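Local coordinates for surface glycan binding protein B (Bacteroides ovatus, PDB 6E57) that binds mixed-linkage beta-glucan, probably at the surface of the bacterial cell, and so serves the use of cereal beta-glucan by this gut symbiont, at residues 317-321 with 322-326; 334-337 with 338-342; 342-345 with 346-350. One frame throughout, in Å; residues are numbered along the deposited sequence.

Contact 1: 317-321 with 322-326; sequences HHYVS and WDKPD. With BGC (beta-D-glucopyranose), chain E; PO4 (phosphate ion), chain K.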
loop_
_atom_site.group_PDB
_atom_site.type_symbol
_atom_site.label_atom_id
_atom_site.label_comp_id
_atom_site.label_asym_id
_atom_site.label_seq_id
_atom_site.Cartn_x
_atom_site.Cartn_y
_atom_site.Cartn_z
ATOM N N HIS A 317 3.562 36.958 -1.391
ATOM C CA HIS A 317 3.531 36.727 0.055
ATOM C C HIS A 317 2.417 37.584 0.676
ATOM O O HIS A 317 2.670 38.695 1.156
ATOM C CB HIS A 317 4.911 37.016 0.660
ATOM C CG HIS A 317 5.020 36.699 2.114
ATOM N ND1 HIS A 317 4.995 35.401 2.593
ATOM C CD2 HIS A 317 5.170 37.498 3.193
ATOM C CE1 HIS A 317 5.120 35.416 3.905
ATOM N NE2 HIS A 317 5.227 36.692 4.298
ATOM N N HIS A 318 1.190 37.044 0.662
ATOM C CA HIS A 318 -0.030 37.788 0.957
ATOM C C HIS A 318 -0.705 37.261 2.232
ATOM O O HIS A 318 -1.216 36.144 2.248
ATOM C CB HIS A 318 -0.980 37.706 -0.240
ATOM C CG HIS A 318 -2.209 38.529 -0.064
ATOM N ND1 HIS A 318 -2.272 39.847 -0.468
ATOM C CD2 HIS A 318 -3.405 38.235 0.487
ATOM C CE1 HIS A 318 -3.462 40.330 -0.183
ATOM N NE2 HIS A 318 -4.175 39.360 0.404
ATOM N N TYR A 319 -0.729 38.094 3.282
ATOM C CA TYR A 319 -1.310 37.733 4.572
ATOM C C TYR A 319 -2.835 37.667 4.446
ATOM O O TYR A 319 -3.429 38.438 3.687
ATOM C CB TYR A 319 -0.915 38.730 5.666
ATOM C CG TYR A 319 -1.380 38.330 7.045
ATOM C CD1 TYR A 319 -0.884 37.190 7.658
ATOM C CD2 TYR A 319 -2.336 39.064 7.729
ATOM C CE1 TYR A 319 -1.311 36.797 8.917
ATOM C CE2 TYR A 319 -2.777 38.684 8.989
ATOM C CZ TYR A 319 -2.263 37.545 9.585
ATOM O OH TYR A 319 -2.684 37.149 10.822
ATOM N N VAL A 320 -3.442 36.753 5.215
ATOM C CA VAL A 320 -4.889 36.545 5.246
ATOM C C VAL A 320 -5.361 36.574 6.704
ATOM O O VAL A 320 -4.864 35.815 7.530
ATOM C CB VAL A 320 -5.273 35.211 4.579
ATOM C CG1 VAL A 320 -6.772 34.960 4.647
ATOM C CG2 VAL A 320 -4.779 35.132 3.144
ATOM N N SER A 321 -6.334 37.443 7.002
ATOM C CA SER A 321 -6.969 37.481 8.314
ATOM C C SER A 321 -8.378 38.069 8.212
ATOM O O SER A 321 -8.556 39.213 7.828
ATOM C CB SER A 321 -6.153 38.246 9.308
ATOM O OG SER A 321 -6.891 38.446 10.505
ATOM N N TRP A 322 -9.363 37.267 8.614
ATOM C CA TRP A 322 -10.760 37.665 8.606
ATOM C C TRP A 322 -11.083 38.585 9.796
ATOM O O TRP A 322 -12.230 38.978 9.972
ATOM C CB TRP A 322 -11.670 36.429 8.563
ATOM C CG TRP A 322 -11.319 35.332 9.521
ATOM C CD1 TRP A 322 -10.709 35.452 10.735
ATOM C CD2 TRP A 322 -11.609 33.933 9.359
ATOM N NE1 TRP A 322 -10.577 34.225 11.326
ATOM C CE2 TRP A 322 -11.120 33.273 10.506
ATOM C CE3 TRP A 322 -12.220 33.171 8.357
ATOM C CZ2 TRP A 322 -11.227 31.893 10.673
ATOM C CZ3 TRP A 322 -12.325 31.808 8.524
ATOM C CH2 TRP A 322 -11.835 31.180 9.667
ATOM N N ASP A 323 -10.074 38.917 10.610
ATOM C CA ASP A 323 -10.180 39.944 11.657
ATOM C C ASP A 323 -10.166 41.342 11.030
ATOM O O ASP A 323 -10.879 42.235 11.488
ATOM C CB ASP A 323 -9.039 39.840 12.674
ATOM C CG ASP A 323 -9.095 38.602 13.550
ATOM O OD1 ASP A 323 -10.204 38.047 13.716
ATOM O OD2 ASP A 323 -8.030 38.205 14.068
ATOM N N LYS A 324 -9.338 41.520 9.994
ATOM C CA LYS A 324 -9.141 42.813 9.335
ATOM C C LYS A 324 -10.466 43.298 8.751
ATOM O O LYS A 324 -11.311 42.490 8.367
ATOM C CB LYS A 324 -8.042 42.700 8.273
ATOM C CG LYS A 324 -6.643 42.479 8.835
ATOM C CD LYS A 324 -5.534 42.611 7.813
ATOM C CE LYS A 324 -4.157 42.740 8.432
ATOM N NZ LYS A 324 -4.009 44.001 9.195
ATOM N N PRO A 325 -10.697 44.629 8.682
ATOM C CA PRO A 325 -11.987 45.167 8.247
ATOM C C PRO A 325 -12.270 44.954 6.749
ATOM O O PRO A 325 -11.339 44.791 5.959
ATOM C CB PRO A 325 -11.866 46.664 8.566
ATOM C CG PRO A 325 -10.381 46.947 8.482
ATOM C CD PRO A 325 -9.724 45.687 9.004
ATOM N N ASP A 326 -13.558 44.952 6.386
ATOM C CA ASP A 326 -13.993 44.875 4.989
ATOM C C ASP A 326 -13.279 45.971 4.191
ATOM O O ASP A 326 -13.229 47.120 4.628
ATOM C CB ASP A 326 -15.509 45.037 4.856
ATOM C CG ASP A 326 -16.313 43.873 5.413
ATOM O OD1 ASP A 326 -16.266 42.782 4.806
ATOM O OD2 ASP A 326 -16.978 44.069 6.452
HETATM C C2 BGC E . -15.131 33.535 10.950
HETATM C C3 BGC E . -14.893 33.511 12.452
HETATM C C4 BGC E . -14.028 34.686 12.875
HETATM C C5 BGC E . -14.677 35.978 12.383
HETATM C C6 BGC E . -13.894 37.212 12.806
HETATM C C1 BGC E . -15.646 34.901 10.498
HETATM O O2 BGC E . -16.079 32.514 10.611
HETATM O O3 BGC E . -14.241 32.298 12.808
HETATM O O4 BGC E . -13.872 34.672 14.300
HETATM O O5 BGC E . -14.782 35.943 10.952
HETATM O O6 BGC E . -14.470 38.365 12.180
HETATM P P PO4 K . -4.611 40.354 12.642
HETATM O O1 PO4 K . -5.295 40.012 13.946
HETATM O O2 PO4 K . -5.605 40.999 11.706
HETATM O O3 PO4 K . -4.070 39.098 12.000
HETATM O O4 PO4 K . -3.474 41.311 12.921
#

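Contact 2: 334-337 with 338-342; sequences GLIP and MDVFA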
loop_
_atom_site.group_PDB
_atom_site.type_symbol
_atom_site.label_atom_id
_atom_site.label_comp_id
_atom_site.label_asym_id
_atom_site.label_seq_id
_atom_site.Cartn_x
_atom_site.Cartn_y
_atom_site.Cartn_z
ATOM N N GLY A 334 -7.806 37.633 -2.718
ATOM C CA GLY A 334 -8.380 37.738 -4.066
ATOM C C GLY A 334 -7.303 37.470 -5.101
ATOM O O GLY A 334 -6.727 36.390 -5.130
ATOM N N LEU A 335 -7.044 38.452 -5.962
ATOM C CA LEU A 335 -5.768 38.588 -6.699
ATOM C C LEU A 335 -5.622 37.583 -7.853
ATOM O O LEU A 335 -4.736 37.759 -8.684
ATOM C CB LEU A 335 -4.586 38.494 -5.724
ATOM C CG LEU A 335 -4.506 39.609 -4.678
ATOM C CD1 LEU A 335 -3.192 39.549 -3.913
ATOM C CD2 LEU A 335 -4.674 40.981 -5.311
ATOM N N ILE A 336 -6.470 36.552 -7.929
ATOM C CA ILE A 336 -6.617 35.798 -9.171
ATOM C C ILE A 336 -8.004 36.096 -9.729
ATOM O O ILE A 336 -9.008 35.710 -9.137
ATOM C CB ILE A 336 -6.379 34.288 -8.981
ATOM C CG1 ILE A 336 -4.996 34.000 -8.394
ATOM C CG2 ILE A 336 -6.588 33.551 -10.298
ATOM C CD1 ILE A 336 -4.753 32.542 -8.096
ATOM N N PRO A 337 -8.100 36.820 -10.866
ATOM C CA PRO A 337 -9.398 37.219 -11.410
ATOM C C PRO A 337 -10.205 36.036 -11.972
ATOM O O PRO A 337 -9.644 34.989 -12.287
ATOM C CB PRO A 337 -9.042 38.242 -12.502
ATOM C CG PRO A 337 -7.610 37.941 -12.882
ATOM C CD PRO A 337 -6.969 37.325 -11.658
ATOM N N MET A 338 -11.522 36.242 -12.092
ATOM C CA MET A 338 -12.492 35.217 -12.494
ATOM C C MET A 338 -12.155 34.631 -13.875
ATOM O O MET A 338 -12.364 33.433 -14.101
ATOM C CB MET A 338 -13.905 35.803 -12.553
ATOM C CG MET A 338 -14.478 36.138 -11.195
ATOM S SD MET A 338 -16.137 36.854 -11.292
ATOM C CE MET A 338 -17.072 35.451 -11.899
ATOM N N ASP A 339 -11.660 35.474 -14.791
ATOM C CA ASP A 339 -11.447 35.069 -16.187
ATOM C C ASP A 339 -10.365 33.980 -16.268
ATOM O O ASP A 339 -10.385 33.178 -17.199
ATOM C CB ASP A 339 -11.177 36.268 -17.108
ATOM C CG ASP A 339 -9.954 37.110 -16.777
ATOM O OD1 ASP A 339 -9.207 36.741 -15.847
ATOM O OD2 ASP A 339 -9.764 38.141 -17.453
ATOM N N VAL A 340 -9.446 33.944 -15.294
ATOM C CA VAL A 340 -8.422 32.893 -15.213
ATOM C C VAL A 340 -9.099 31.553 -14.890
ATOM O O VAL A 340 -8.815 30.541 -15.523
ATOM C CB VAL A 340 -7.332 33.224 -14.175
ATOM C CG1 VAL A 340 -6.404 32.043 -13.934
ATOM C CG2 VAL A 340 -6.531 34.459 -14.561
ATOM N N PHE A 341 -9.991 31.565 -13.897
ATOM C CA PHE A 341 -10.701 30.361 -13.456
ATOM C C PHE A 341 -11.693 29.887 -14.528
ATOM O O PHE A 341 -11.955 28.693 -14.637
ATOM C CB PHE A 341 -11.387 30.603 -12.108
ATOM C CG PHE A 341 -10.474 30.415 -10.924
ATOM C CD1 PHE A 341 -10.323 29.165 -10.341
ATOM C CD2 PHE A 341 -9.744 31.477 -10.412
ATOM C CE1 PHE A 341 -9.478 28.986 -9.259
ATOM C CE2 PHE A 341 -8.896 31.294 -9.330
ATOM C CZ PHE A 341 -8.766 30.050 -8.756
ATOM N N ALA A 342 -12.228 30.820 -15.321
ATOM C CA ALA A 342 -13.165 30.485 -16.396
ATOM C C ALA A 342 -12.488 29.581 -17.439
ATOM O O ALA A 342 -13.151 28.789 -18.102
ATOM C CB ALA A 342 -13.699 31.752 -17.022
#

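Contact 3: 342-345 with 346-350; sequences AGIT and AGSTL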
loop_
_atom_site.group_PDB
_atom_site.type_symbol
_atom_site.label_atom_id
_atom_site.label_comp_id
_atom_site.label_asym_id
_atom_site.label_seq_id
_atom_site.Cartn_x
_atom_site.Cartn_y
_atom_site.Cartn_z
ATOM N N ALA A 342 -12.228 30.820 -15.321
ATOM C CA ALA A 342 -13.165 30.485 -16.396
ATOM C C ALA A 342 -12.488 29.581 -17.439
ATOM O O ALA A 342 -13.151 28.789 -18.102
ATOM C CB ALA A 342 -13.699 31.752 -17.022
ATOM N N GLY A 343 -11.162 29.705 -17.570
ATOM C CA GLY A 343 -10.380 28.982 -18.563
ATOM C C GLY A 343 -9.952 27.594 -18.107
ATOM O O GLY A 343 -9.587 26.759 -18.933
ATOM N N ILE A 344 -9.972 27.348 -16.793
ATOM C CA ILE A 344 -9.516 26.075 -16.234
ATOM C C ILE A 344 -10.523 24.978 -16.599
ATOM O O ILE A 344 -11.732 25.182 -16.464
ATOM C CB ILE A 344 -9.305 26.181 -14.711
ATOM C CG1 ILE A 344 -8.146 27.122 -14.372
ATOM C CG2 ILE A 344 -9.113 24.799 -14.101
ATOM C CD1 ILE A 344 -8.044 27.471 -12.904
ATOM N N THR A 345 -10.007 23.828 -17.052
ATOM C CA THR A 345 -10.831 22.676 -17.430
ATOM C C THR A 345 -11.092 21.796 -16.198
ATOM O O THR A 345 -10.210 21.602 -15.363
ATOM C CB THR A 345 -10.177 21.865 -18.556
ATOM O OG1 THR A 345 -8.990 21.271 -18.032
ATOM C CG2 THR A 345 -9.845 22.697 -19.776
ATOM N N ALA A 346 -12.313 21.258 -16.107
ATOM C CA ALA A 346 -12.730 20.409 -14.992
ATOM C C ALA A 346 -11.768 19.224 -14.864
ATOM O O ALA A 346 -11.351 18.646 -15.866
ATOM C CB ALA A 346 -14.150 19.941 -15.196
ATOM N N GLY A 347 -11.415 18.890 -13.619
ATOM C CA GLY A 347 -10.508 17.789 -13.316
ATOM C C GLY A 347 -9.107 18.272 -12.984
ATOM O O GLY A 347 -8.295 17.502 -12.470
ATOM N N SER A 348 -8.827 19.548 -13.275
ATOM C CA SER A 348 -7.534 20.157 -13.006
ATOM C C SER A 348 -7.321 20.263 -11.493
ATOM O O SER A 348 -8.285 20.400 -10.733
ATOM C CB SER A 348 -7.431 21.502 -13.663
ATOM O OG SER A 348 -7.745 21.406 -15.041
ATOM N N THR A 349 -6.050 20.202 -11.082
ATOM C CA THR A 349 -5.655 20.261 -9.681
ATOM C C THR A 349 -5.110 21.655 -9.360
ATOM O O THR A 349 -4.067 22.046 -9.883
ATOM C CB THR A 349 -4.597 19.202 -9.354
ATOM O OG1 THR A 349 -5.080 17.941 -9.813
ATOM C CG2 THR A 349 -4.288 19.117 -7.875
ATOM N N LEU A 350 -5.832 22.388 -8.503
ATOM C CA LEU A 350 -5.358 23.648 -7.953
ATOM C C LEU A 350 -4.494 23.334 -6.729
ATOM O O LEU A 350 -4.811 22.415 -5.975
ATOM C CB LEU A 350 -6.557 24.527 -7.578
ATOM C CG LEU A 350 -6.227 25.978 -7.232
ATOM C CD1 LEU A 350 -5.930 26.786 -8.484
ATOM C CD2 LEU A 350 -7.363 26.622 -6.458
#

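Contact 1: 317-321 with 322-326
Part of the glycan-binding site is formed where strand 317-321 gives way to the loop 322-326, and Ser321 and Trp322 stand at that junction. Two turns overlap here. Lys324 N donates a backbone hydrogen bond to Ser321 O at 3.3 Å, which closes a beta turn. Asp323 N donates to Ser321 OG at 3.2 Å, with an N-H...O angle of 151°, and this makes an ST turn. OG lies beside its own carbonyl carbon (chi1 171°), on the side of the following amides. Ser321 OG also bonds to His410 ND1, so it ties the turn to a neighbouring loop.

Trp322 lays one face of its indole on a glucose unit of the bound glycan. Glucose C2 sits 3.8 Å above the ring plane, over the ring centre. Such sugar-on-indole packing is characteristic of carbohydrate-binding proteins. Glucose O6 donates to Trp322 O at 3.2 Å, and Trp322 NE1 is bonded to Tyr362 OH, which helps fix the indole. Asp323 and Asp326 belong to the same pocket, and Asp326 forms a salt bridge with Lys331.

A phosphate, probably from the crystallisation liquor, lies beside the turn. Lys324 passes its CG 3.4 Å from phosphate O2, and its chain crosses Tyr319 at about a right angle. Phosphate O3 lies in the plane of the Tyr319 ring, at its edge, and accepts a hydrogen bond from Tyr319 OH at 2.7 Å.

Contact 2: 334-337 with 338-342
The Phe341 ring has Pro337 O at its edge, in the ring plane, while Ile336 CG2 approaches it obliquely. Phe405 stacks with the same ring, and Ile399 and Gln400 of helix 393-401 also touch Phe341. Ile336 CG2 comes 3.4 Å from Phe341 CE2, and the two side chains cross at about a right angle. This methyl stands opposite the backbone N of Ile336, since CG1 takes the place beside that N (chi1 -57°). It also packs on Val340 CG1 at 3.9 Å.

The incoming loop meets the first turn of the weakly bonded helix 338-343. Val340 N donates to Pro337 O at 3.2 Å. The N-H...O angle is 142°, and the donor lies above the carbonyl plane. Pro337 CG rests 4.0 Å from Val340 CG2 and 3.6 Å from Asp339 OD1. Ile336 and Val340 continue onto Leu313 of strand 299-315.

The chemistry is therefore mainly apolar. One bent backbone bond starts the turn. The joint between loop and helix otherwise rests on apolar packing, with Ile336 and Phe341 as its buried part, against strand 299-315 and helix 393-401, and Pro337 with Val340 beside it.

Contact 3: 342-345 with 346-350
Thr345 O accepts a backbone hydrogen bond from Ser348 N at 3.2 Å, with an N-H...O angle of 150°. The donor is tilted 18° from the carbonyl plane. Ser348 OG makes a second approach to the same oxygen, at 2.5 Å. That distance is very short, and at this resolution its exact value is doubtful. The hydroxyl faces the carbonyl because OG lies beside the backbone N of Ser348 (chi1 -53°), so both Ser348 atoms point back across the turn.

The motif is a type II beta turn from Thr345 to Ser348, with Ala346 and Gly347 at its corners. Gly347 has a positive phi of 102°, a backbone shape that glycine adopts readily at the third position of this turn. The turn lies between helix 338-343 and strand 349-356.

Ile344 adds the apolar part. Its CG2 packs 3.7 Å from Ser348 CB, and the Ser348 hydroxyl lies only slightly farther from the same methyl. Thr345 OG1 lies 3.2 Å from Ser348 OG.

Neighbouring elements lie against the turn. Ile344 and Ala346 touch Leu396 of helix 393-401, and Ser348 touches Val419 of strand 412-419. Gly347 and Ser348 make backbone hydrogen bonds with Leu391.

The contact lies at the surface, and Thr345, Ala346 and Gly347 are all exposed. The hydroxyl bond, if real at this length, would hold the Ser348 side chain turned back over the turn and give Thr345 O a second donor. The backbone bond from Ser348 N does not depend on it, and it is the main polar closure of this exposed turn.

The three contacts follow one another along the chain, on the same side of its centre. Contact 1 supplies three residues of the glycan pocket, Trp322, Asp323 and Asp326. Contact 2 lies nearby, its centre about 19 Å from that of contact 1, and the side chain of Met338 is about 9 Å from a bound glucose. The two touch where His318 ND1 packs 3.6 Å from Leu335 CD1. Contacts 2 and 3 share Ala342 and helix 338-343. Their centres are about 12 Å apart, and Phe341 CE1 meets Leu350 CD2 at 4.2 Å. Contact 3 does not touch contact 1; their nearest atoms are about 13 Å apart.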